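Local coordinates for protein ubiquitin-activating enzyme E1-like (Saccharomyces cerevisiae, PDB 3ONH) that forms the Ubc9-binding ubiquitin-fold domain of Uba2, the subunit that with Aos1 makes up the ATP-dependent E1 activating enzyme for the SUMO protein Smt3, at residues A[38-43]-A[77-82]. Residues are numbered along the deposited sequence; the frame is centred on the assembly and turned at random.
Sequences DISLLD and SDEEGD
S40 and S77 form an antiparallel hydrogen-bonded pair where strands 39-43 and 73-78 run side by side: S77 N reaches S40 O at 2.8 Å in the carbonyl plane, and S40 N returns to S77 O at 2.9 Å. I39 and D78 follow as a non-hydrogen-bonded pair. Beyond it, E79 N, already past the end of its strand, still donates to D38 O at 3.0 Å from above the carbonyl plane. The pairing thus outlasts the strand by one bond, and a side chain then takes over: E80 OE1 accepts from D38 N at 3.1 Å, met nearly along its C-O axis, with an N-H...O angle of 166°, an example of how a strand pair can be closed off by a side-chain acceptor once the backbone partners run out. The same oxygen lies 3.7 Å from D38 OD2, a like-charge approach that the D38 N-H probably offsets in part, while a water bridges E79 O and, weakly, D38 OD2.

The side chain of E79 reaches across to the neighbouring strand on the face that carries S40 and S77. With CG anti to the carbonyl carbon (chi1 -63°) and the chain bent at chi2, its CG rests 3.5 Å from S40 CB, and its carboxylate OE2 comes nearer still to that carbon, at 3.2 Å. Shortening this side chain to an alanine would probably open a gap beside S40 CB, since neither CG nor OE2 would remain to fill it. On the opposite face I39 sets its CD1 beside S77 O and D78 CA. The turn after D78 is an Asx motif, D78 OD1 taking G81 N on its syn side at 2.7 Å.

In this ubiquitin-like domain, strand 39-43 lies between strands 48-52 and 73-78. The buried I39 side chain packs on F76, S40 touches L49 and D52, and D78 OD2 accepts from R86 N, tying the turn to strand 84-95.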
loop_
_atom_site.group_PDB
_atom_site.type_symbol
_atom_site.label_atom_id
_atom_site.label_comp_id
_atom_site.label_asym_id
_atom_site.label_seq_id
_atom_site.Cartn_x
_atom_site.Cartn_y
_atom_site.Cartn_z
ATOM N N ASP A 38 -1.477 -13.706 0.106
ATOM C CA ASP A 38 -2.490 -13.262 1.048
ATOM C C ASP A 38 -1.985 -12.081 1.853
ATOM O O ASP A 38 -1.057 -12.214 2.647
ATOM C CB ASP A 38 -2.880 -14.385 1.996
ATOM C CG ASP A 38 -3.558 -15.536 1.295
ATOM O OD1 ASP A 38 -4.002 -15.351 0.146
ATOM O OD2 ASP A 38 -3.652 -16.629 1.903
ATOM N N ILE A 39 -2.633 -10.938 1.670
ATOM C CA ILE A 39 -2.174 -9.688 2.243
ATOM C C ILE A 39 -3.334 -8.894 2.837
ATOM O O ILE A 39 -4.505 -9.207 2.603
ATOM C CB ILE A 39 -1.469 -8.848 1.163
ATOM C CG1 ILE A 39 -0.044 -8.544 1.592
ATOM C CG2 ILE A 39 -2.276 -7.601 0.792
ATOM C CD1 ILE A 39 0.780 -9.779 1.764
ATOM N N SER A 40 -2.996 -7.873 3.619
ATOM C CA SER A 40 -3.985 -6.943 4.153
ATOM C C SER A 40 -3.542 -5.516 3.875
ATOM O O SER A 40 -2.396 -5.164 4.128
ATOM C CB SER A 40 -4.143 -7.135 5.664
ATOM O OG SER A 40 -5.499 -7.015 6.047
ATOM N N LEU A 41 -4.455 -4.703 3.353
ATOM C CA LEU A 41 -4.201 -3.285 3.113
ATOM C C LEU A 41 -5.242 -2.450 3.846
ATOM O O LEU A 41 -6.427 -2.485 3.526
ATOM C CB LEU A 41 -4.222 -2.968 1.619
ATOM C CG LEU A 41 -3.623 -1.623 1.186
ATOM C CD1 LEU A 41 -3.321 -1.626 -0.301
ATOM C CD2 LEU A 41 -4.538 -0.460 1.532
ATOM N N LEU A 42 -4.777 -1.697 4.830
ATOM C CA LEU A 42 -5.644 -0.902 5.678
ATOM C C LEU A 42 -5.283 0.581 5.563
ATOM O O LEU A 42 -4.113 0.931 5.442
ATOM C CB LEU A 42 -5.479 -1.367 7.122
ATOM C CG LEU A 42 -6.198 -0.603 8.229
ATOM C CD1 LEU A 42 -7.591 -1.151 8.431
ATOM C CD2 LEU A 42 -5.404 -0.710 9.515
ATOM N N ASP A 43 -6.285 1.451 5.580
ATOM C CA ASP A 43 -6.019 2.863 5.813
ATOM C C ASP A 43 -5.721 3.002 7.307
ATOM O O ASP A 43 -6.615 2.864 8.140
ATOM C CB ASP A 43 -7.214 3.735 5.391
ATOM C CG ASP A 43 -6.899 5.232 5.428
ATOM O OD1 ASP A 43 -5.940 5.617 6.121
ATOM O OD2 ASP A 43 -7.604 6.031 4.766
ATOM N N SER A 77 0.085 -5.510 5.308
ATOM C CA SER A 77 0.467 -6.629 6.154
ATOM C C SER A 77 0.452 -7.997 5.470
ATOM O O SER A 77 -0.250 -8.214 4.483
ATOM C CB SER A 77 -0.447 -6.692 7.379
ATOM O OG SER A 77 -0.376 -5.505 8.138
ATOM N N ASP A 78 1.228 -8.915 6.044
ATOM C CA ASP A 78 1.313 -10.313 5.616
ATOM C C ASP A 78 0.254 -11.147 6.341
ATOM O O ASP A 78 0.233 -11.211 7.571
ATOM C CB ASP A 78 2.736 -10.835 5.909
ATOM C CG ASP A 78 2.867 -12.359 5.819
ATOM O OD1 ASP A 78 1.876 -13.086 6.040
ATOM O OD2 ASP A 78 3.993 -12.834 5.550
ATOM N N GLU A 79 -0.628 -11.787 5.585
ATOM C CA GLU A 79 -1.738 -12.515 6.202
ATOM C C GLU A 79 -1.674 -14.018 5.984
ATOM O O GLU A 79 -2.570 -14.748 6.398
ATOM C CB GLU A 79 -3.085 -11.981 5.707
ATOM C CG GLU A 79 -3.353 -10.529 6.066
ATOM C CD GLU A 79 -3.500 -10.313 7.560
ATOM O OE1 GLU A 79 -3.789 -11.291 8.280
ATOM O OE2 GLU A 79 -3.331 -9.163 8.017
ATOM N N GLU A 80 -0.620 -14.481 5.325
ATOM C CA GLU A 80 -0.404 -15.911 5.178
ATOM C C GLU A 80 0.247 -16.371 6.476
ATOM O O GLU A 80 -0.097 -17.416 7.027
ATOM C CB GLU A 80 0.492 -16.200 3.975
ATOM C CG GLU A 80 0.174 -17.507 3.261
ATOM C CD GLU A 80 0.174 -17.370 1.743
ATOM O OE1 GLU A 80 -0.021 -16.245 1.242
ATOM O OE2 GLU A 80 0.358 -18.394 1.046
ATOM N N GLY A 81 1.184 -15.557 6.957
ATOM C CA GLY A 81 1.783 -15.697 8.273
ATOM C C GLY A 81 1.700 -17.042 8.970
ATOM O O GLY A 81 1.078 -17.174 10.024
ATOM N N ASP A 82 2.347 -18.045 8.390
ATOM C CA ASP A 82 2.461 -19.341 9.045
ATOM C C ASP A 82 3.283 -19.186 10.328
ATOM O O ASP A 82 2.736 -19.105 11.435
ATOM C CB ASP A 82 3.114 -20.356 8.094
ATOM C CG ASP A 82 2.866 -21.791 8.505
ATOM O OD1 ASP A 82 2.693 -22.058 9.715
ATOM O OD2 ASP A 82 2.851 -22.658 7.608
HETATM O O HOH W 1 -4.543 -16.560 5.115
HETATM O O HOH W 2 -2.730 -4.389 7.238
#